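Local structure of DNA mimic protein DMP12 (Neisseria meningitidis MC58, 3W1O) at residues Ser19-Met24 with Thr114-Phe119; Ile25-Lys30 with Ser34-Glu39. The protein acts as a monomeric DNA mimic that binds the dimeric histone-like protein HU at its DNA-binding sites and partially prevents HU from binding DNA. One frame throughout, in Å; residues are numbered along the deposited sequence.

Contact 1 of 2, residues Ser19-Met24 with Thr114-Phe119; sequences SEYTEM and TVIFHF
Y21 and M24, one helical turn apart, converge on the side chain of I116, which rises from strand 115-118 toward the helix. The tyrosine makes its approach lengthwise: with CG anti to the backbone N (chi1 -171°) the ring is carried off the helix and along the branched isoleucine, the two side chains running past each other in opposite senses. Its CE1 lies 4.0 Å from I116 CD1, and the hydroxyl reaches deeper, Y21 OH coming to 3.3 Å from I116 CG2. A long, stiff ring suits this place because it offers a ring carbon to the isoleucine and still carries a polar atom to the sheet, where OH hydrogen-bonds the carboxylate of D72. That same carboxylate accepts a bond from ND1 of H118, so one aspartate holds both the phenol and the imidazole.

M24 comes to I116 obliquely. Its flexible thioether chain bends at the last torsion (chi3 78°), which swings the terminal methyl toward the strand; M24 CE meets I116 CD1 at 3.5 Å, tighter than usual for two carbons. The isoleucine thus divides its branches, CG2 packing beside the hydroxyl oxygen and CD1 meeting both the methionine methyl and the ring. L74 of the neighbouring strand also touches Y21 and I116, while V115 and F117 point their side chains away from the helix, V115 toward helix 96-111. Helix 21-30 therefore packs by its first turn on one face of the sheet, an arrangement characteristic of an alpha+beta fold in which an antiparallel sheet has helices on both faces.

Contact 2 of 2, residues Ile25-Lys30 with Ser34-Glu39; sequences IDWAYK and SETVVE
The last turns of helix 21-30 and the start of strand 37-40 come closest where the CA atoms of A28 and V37 stand 6.5 Å apart. After the helix the chain turns aside, and a type I turn from S34 to V37, closed by V37 N to S34 O at 3.1 Å, leads into the strand. Such a close approach suits alanine: its methyl adds little bulk, and A28 CB lies 4.3 Å from V37 CG2 while also resting on L8 and F10 of the adjoining strand. Helix 21-30 thus connects strand 7-10 to its antiparallel neighbour, edge strand 37-40, and packs on the sheet that the two strands share.

W27 extends the contact toward the turn. Its chi1 of -180° puts the indole beside the carbonyl carbon and points it off the helix, bringing the six-membered ring to the second segment. There CZ3 touches V37 CG2 at 3.9 Å, the two side chains passing in opposite directions, whereas T36 crosses the indole at about a right angle and sets its hydroxyl at the ring edge, in plane, with OG1 3.6 Å from W27 CH2. That hydroxyl is well occupied: S34 OG donates to T36 OG1 over 2.6 Å, and T36 OG1 also bonds the carbonyl oxygen of C11. Small hydroxyl residues fit here because they tie the turn together beside the edge of the indole, whose other neighbours include L12 and I18.

Overall arrangement
From the N terminus, strand 7-10 runs first, and the loop after it leads into helix 21-30, whose first turn belongs to contact 1 and whose later turns belong to contact 2. Contact 2 closes at once, over three residues, by bringing the chain back as edge strand 37-40. Contact 1 closes only after 89 intervening residues, mostly helical, when the C-terminal strand 115-118 reaches the helix; the short loop thus lies within the long one. Strand 7-10 separates the two strands they use, so the helix spans it. The contacts meet directly: I25 touches I116 and H118, and Y29 OH approaches H118 CD2 at 3.2 Å.

Contact 1 of 2, residues Ser19-Met24 with Thr114-Phe119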
loop_
_atom_site.group_PDB
_atom_site.type_symbol
_atom_site.label_atom_id
_atom_site.label_comp_id
_atom_site.label_asym_id
_atom_site.label_seq_id
_atom_site.Cartn_x
_atom_site.Cartn_y
_atom_site.Cartn_z
ATOM N N SER A 19 -1.810 -18.649 0.593
ATOM C CA SER A 19 -0.390 -18.485 0.823
ATOM C C SER A 19 0.441 -18.399 -0.459
ATOM O O SER A 19 1.526 -17.818 -0.451
ATOM C CB SER A 19 0.107 -19.569 1.773
ATOM O OG SER A 19 -0.031 -20.790 1.141
ATOM N N GLU A 20 -0.051 -18.945 -1.558
ATOM C CA GLU A 20 0.769 -18.885 -2.761
ATOM C C GLU A 20 0.777 -17.434 -3.253
ATOM O O GLU A 20 -0.302 -16.796 -3.361
ATOM C CB GLU A 20 0.314 -19.869 -3.837
ATOM C CG GLU A 20 1.446 -20.077 -4.830
ATOM C CD GLU A 20 1.122 -21.002 -5.949
ATOM O OE1 GLU A 20 0.305 -21.918 -5.734
ATOM O OE2 GLU A 20 1.718 -20.837 -7.045
ATOM N N TYR A 21 1.979 -16.900 -3.476
ATOM C CA TYR A 21 2.122 -15.457 -3.725
ATOM C C TYR A 21 1.359 -15.027 -4.970
ATOM O O TYR A 21 0.627 -14.032 -4.934
ATOM C CB TYR A 21 3.604 -15.034 -3.831
ATOM C CG TYR A 21 3.778 -13.554 -3.870
ATOM C CD1 TYR A 21 3.828 -12.810 -2.695
ATOM C CD2 TYR A 21 3.862 -12.877 -5.092
ATOM C CE1 TYR A 21 3.959 -11.456 -2.710
ATOM C CE2 TYR A 21 4.005 -11.522 -5.118
ATOM C CZ TYR A 21 4.046 -10.808 -3.913
ATOM O OH TYR A 21 4.193 -9.438 -3.935
ATOM N N THR A 22 1.519 -15.776 -6.068
ATOM C CA THR A 22 0.849 -15.424 -7.333
ATOM C C THR A 22 -0.658 -15.390 -7.136
ATOM O O THR A 22 -1.360 -14.460 -7.623
ATOM C CB THR A 22 1.216 -16.387 -8.460
ATOM O OG1 THR A 22 2.609 -16.210 -8.766
ATOM C CG2 THR A 22 0.419 -16.047 -9.725
ATOM N N GLU A 23 -1.136 -16.374 -6.387
ATOM C CA GLU A 23 -2.546 -16.456 -6.016
ATOM C C GLU A 23 -3.020 -15.286 -5.132
ATOM O O GLU A 23 -4.192 -14.899 -5.248
ATOM C CB GLU A 23 -2.842 -17.764 -5.302
ATOM C CG GLU A 23 -2.902 -18.944 -6.221
ATOM C CD GLU A 23 -3.261 -20.232 -5.479
ATOM O OE1 GLU A 23 -2.518 -21.230 -5.626
ATOM O OE2 GLU A 23 -4.277 -20.240 -4.750
ATOM N N MET A 24 -2.156 -14.743 -4.261
ATOM C CA MET A 24 -2.522 -13.556 -3.443
ATOM C C MET A 24 -2.683 -12.355 -4.362
ATOM O O MET A 24 -3.589 -11.536 -4.199
ATOM C CB MET A 24 -1.450 -13.171 -2.403
ATOM C CG MET A 24 -1.259 -14.141 -1.305
ATOM S SD MET A 24 0.195 -13.755 -0.251
ATOM C CE MET A 24 -0.467 -12.396 0.771
ATOM N N THR A 114 0.557 -9.213 6.311
ATOM C CA THR A 114 1.634 -8.505 5.619
ATOM C C THR A 114 0.977 -7.612 4.584
ATOM O O THR A 114 -0.069 -7.926 4.073
ATOM C CB THR A 114 2.661 -9.495 5.003
ATOM O OG1 THR A 114 3.542 -9.886 6.068
ATOM C CG2 THR A 114 3.511 -8.867 3.916
ATOM N N VAL A 115 1.558 -6.463 4.386
ATOM C CA VAL A 115 1.097 -5.540 3.335
ATOM C C VAL A 115 1.947 -5.744 2.099
ATOM O O VAL A 115 3.167 -5.799 2.198
ATOM C CB VAL A 115 1.154 -4.110 3.849
ATOM C CG1 VAL A 115 0.994 -3.104 2.722
ATOM C CG2 VAL A 115 0.005 -3.904 4.849
ATOM N N ILE A 116 1.321 -5.867 0.937
ATOM C CA ILE A 116 2.066 -6.015 -0.324
ATOM C C ILE A 116 1.939 -4.773 -1.185
ATOM O O ILE A 116 0.842 -4.186 -1.281
ATOM C CB ILE A 116 1.469 -7.195 -1.086
ATOM C CG1 ILE A 116 1.724 -8.472 -0.242
ATOM C CG2 ILE A 116 2.062 -7.302 -2.494
ATOM C CD1 ILE A 116 0.968 -9.629 -0.719
ATOM N N PHE A 117 3.054 -4.355 -1.781
ATOM C CA PHE A 117 2.959 -3.399 -2.871
ATOM C C PHE A 117 3.251 -4.205 -4.130
ATOM O O PHE A 117 4.296 -4.840 -4.209
ATOM C CB PHE A 117 4.006 -2.273 -2.766
ATOM C CG PHE A 117 3.938 -1.414 -1.520
ATOM C CD1 PHE A 117 2.888 -1.496 -0.605
ATOM C CD2 PHE A 117 4.920 -0.479 -1.293
ATOM C CE1 PHE A 117 2.870 -0.672 0.562
ATOM C CE2 PHE A 117 4.896 0.351 -0.132
ATOM C CZ PHE A 117 3.867 0.235 0.772
ATOM N N HIS A 118 2.368 -4.157 -5.109
ATOM C CA HIS A 118 2.594 -4.943 -6.358
ATOM C C HIS A 118 2.367 -4.069 -7.590
ATOM O O HIS A 118 1.376 -3.363 -7.650
ATOM C CB HIS A 118 1.686 -6.156 -6.420
ATOM C CG HIS A 118 1.716 -6.840 -7.762
ATOM N ND1 HIS A 118 2.726 -7.712 -8.126
ATOM C CD2 HIS A 118 0.926 -6.693 -8.861
ATOM C CE1 HIS A 118 2.524 -8.116 -9.376
ATOM N NE2 HIS A 118 1.443 -7.513 -9.846
ATOM N N PHE A 119 3.278 -4.126 -8.559
ATOM C CA PHE A 119 3.089 -3.356 -9.798
ATOM C C PHE A 119 3.764 -4.170 -10.890
ATOM O O PHE A 119 4.781 -4.870 -10.684
ATOM C CB PHE A 119 3.772 -1.994 -9.652
ATOM C CG PHE A 119 3.348 -0.942 -10.643
ATOM C CD1 PHE A 119 2.150 -1.031 -11.356
ATOM C CD2 PHE A 119 4.128 0.193 -10.802
ATOM C CE1 PHE A 119 1.748 0.015 -12.231
ATOM C CE2 PHE A 119 3.728 1.252 -11.676
ATOM C CZ PHE A 119 2.544 1.147 -12.387
ATOM O OXT PHE A 119 3.242 -4.174 -12.018
#

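Contact 2 of 2, residues Ile25-Lys30 with Ser34-Glu39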
loop_
_atom_site.group_PDB
_atom_site.type_symbol
_atom_site.label_atom_id
_atom_site.label_comp_id
_atom_site.label_asym_id
_atom_site.label_seq_id
_atom_site.Cartn_x
_atom_site.Cartn_y
_atom_site.Cartn_z
ATOM N N ILE A 25 -1.770 -12.230 -5.325
ATOM C CA ILE A 25 -1.845 -11.092 -6.281
ATOM C C ILE A 25 -3.122 -11.212 -7.117
ATOM O O ILE A 25 -3.827 -10.219 -7.324
ATOM C CB ILE A 25 -0.631 -11.050 -7.242
ATOM C CG1 ILE A 25 0.676 -10.925 -6.449
ATOM C CG2 ILE A 25 -0.746 -9.866 -8.251
ATOM C CD1 ILE A 25 0.774 -9.631 -5.607
ATOM N N ASP A 26 -3.398 -12.422 -7.589
ATOM C CA ASP A 26 -4.625 -12.682 -8.329
ATOM C C ASP A 26 -5.839 -12.302 -7.484
ATOM O O ASP A 26 -6.722 -11.636 -7.975
ATOM C CB ASP A 26 -4.729 -14.141 -8.734
ATOM C CG ASP A 26 -3.679 -14.558 -9.762
ATOM O OD1 ASP A 26 -3.073 -13.693 -10.460
ATOM O OD2 ASP A 26 -3.482 -15.794 -9.863
ATOM N N TRP A 27 -5.846 -12.691 -6.209
ATOM C CA TRP A 27 -6.917 -12.333 -5.286
ATOM C C TRP A 27 -7.084 -10.809 -5.241
ATOM O O TRP A 27 -8.221 -10.321 -5.348
ATOM C CB TRP A 27 -6.671 -12.884 -3.883
ATOM C CG TRP A 27 -7.750 -12.536 -2.913
ATOM C CD1 TRP A 27 -8.849 -13.284 -2.613
ATOM C CD2 TRP A 27 -7.819 -11.351 -2.087
ATOM N NE1 TRP A 27 -9.594 -12.647 -1.659
ATOM C CE2 TRP A 27 -9.000 -11.453 -1.327
ATOM C CE3 TRP A 27 -6.986 -10.213 -1.928
ATOM C CZ2 TRP A 27 -9.410 -10.453 -0.395
ATOM C CZ3 TRP A 27 -7.370 -9.220 -1.003
ATOM C CH2 TRP A 27 -8.581 -9.339 -0.261
ATOM N N ALA A 28 -5.981 -10.062 -5.124
ATOM C CA ALA A 28 -6.087 -8.605 -4.977
ATOM C C ALA A 28 -6.741 -7.994 -6.231
ATOM O O ALA A 28 -7.656 -7.179 -6.109
ATOM C CB ALA A 28 -4.711 -8.022 -4.741
ATOM N N TYR A 29 -6.266 -8.409 -7.414
ATOM C CA TYR A 29 -6.816 -7.856 -8.674
ATOM C C TYR A 29 -8.264 -8.228 -8.858
ATOM O O TYR A 29 -9.011 -7.476 -9.501
ATOM C CB TYR A 29 -5.991 -8.293 -9.893
ATOM C CG TYR A 29 -4.764 -7.426 -10.067
ATOM C CD1 TYR A 29 -4.879 -6.056 -10.353
ATOM C CD2 TYR A 29 -3.487 -7.963 -9.919
ATOM C CE1 TYR A 29 -3.734 -5.244 -10.495
ATOM C CE2 TYR A 29 -2.351 -7.167 -10.063
ATOM C CZ TYR A 29 -2.466 -5.825 -10.351
ATOM O OH TYR A 29 -1.316 -5.051 -10.468
ATOM N N LYS A 30 -8.655 -9.376 -8.292
ATOM C CA LYS A 30 -10.070 -9.809 -8.265
ATOM C C LYS A 30 -10.925 -9.210 -7.152
ATOM O O LYS A 30 -12.148 -9.404 -7.151
ATOM C CB LYS A 30 -10.161 -11.337 -8.127
ATOM C CG LYS A 30 -9.781 -12.063 -9.421
ATOM C CD LYS A 30 -9.369 -13.507 -9.117
ATOM C CE LYS A 30 -10.559 -14.438 -9.187
ATOM N NZ LYS A 30 -10.049 -15.837 -9.390
ATOM N N SER A 34 -12.383 -4.580 -2.257
ATOM C CA SER A 34 -12.006 -4.676 -0.851
ATOM C C SER A 34 -11.440 -3.378 -0.239
ATOM O O SER A 34 -10.622 -2.680 -0.847
ATOM C CB SER A 34 -11.065 -5.885 -0.621
ATOM O OG SER A 34 -10.606 -5.894 0.728
ATOM N N GLU A 35 -11.844 -3.092 1.004
ATOM C CA GLU A 35 -11.268 -2.027 1.793
ATOM C C GLU A 35 -9.769 -2.291 2.043
ATOM O O GLU A 35 -9.025 -1.388 2.426
ATOM C CB GLU A 35 -12.006 -1.910 3.164
ATOM C CG GLU A 35 -11.677 -3.031 4.158
ATOM C CD GLU A 35 -12.482 -2.897 5.430
ATOM O OE1 GLU A 35 -12.112 -2.030 6.245
ATOM O OE2 GLU A 35 -13.449 -3.659 5.603
ATOM N N THR A 36 -9.332 -3.519 1.791
ATOM C CA THR A 36 -7.922 -3.898 2.083
ATOM C C THR A 36 -7.043 -3.719 0.858
ATOM O O THR A 36 -5.851 -4.014 0.923
ATOM C CB THR A 36 -7.770 -5.357 2.556
ATOM O OG1 THR A 36 -8.133 -6.264 1.488
ATOM C CG2 THR A 36 -8.663 -5.610 3.836
ATOM N N VAL A 37 -7.633 -3.239 -0.247
ATOM C CA VAL A 37 -6.906 -3.129 -1.502
ATOM C C VAL A 37 -6.969 -1.688 -1.938
ATOM O O VAL A 37 -8.078 -1.093 -2.016
ATOM C CB VAL A 37 -7.442 -4.034 -2.624
ATOM C CG1 VAL A 37 -6.735 -3.678 -3.968
ATOM C CG2 VAL A 37 -7.272 -5.501 -2.303
ATOM N N VAL A 38 -5.812 -1.094 -2.205
ATOM C CA VAL A 38 -5.826 0.218 -2.832
ATOM C C VAL A 38 -5.300 0.043 -4.270
ATOM O O VAL A 38 -4.187 -0.401 -4.463
ATOM C CB VAL A 38 -4.945 1.224 -2.090
ATOM C CG1 VAL A 38 -5.054 2.602 -2.749
ATOM C CG2 VAL A 38 -5.369 1.325 -0.609
ATOM N N GLU A 39 -6.095 0.436 -5.260
ATOM C CA GLU A 39 -5.668 0.431 -6.645
ATOM C C GLU A 39 -5.234 1.844 -6.977
ATOM O O GLU A 39 -5.967 2.796 -6.692
ATOM C CB GLU A 39 -6.890 0.052 -7.503
ATOM C CG GLU A 39 -6.640 0.065 -8.978
ATOM C CD GLU A 39 -7.921 -0.204 -9.744
ATOM O OE1 GLU A 39 -9.003 0.312 -9.349
ATOM O OE2 GLU A 39 -7.814 -0.928 -10.740
#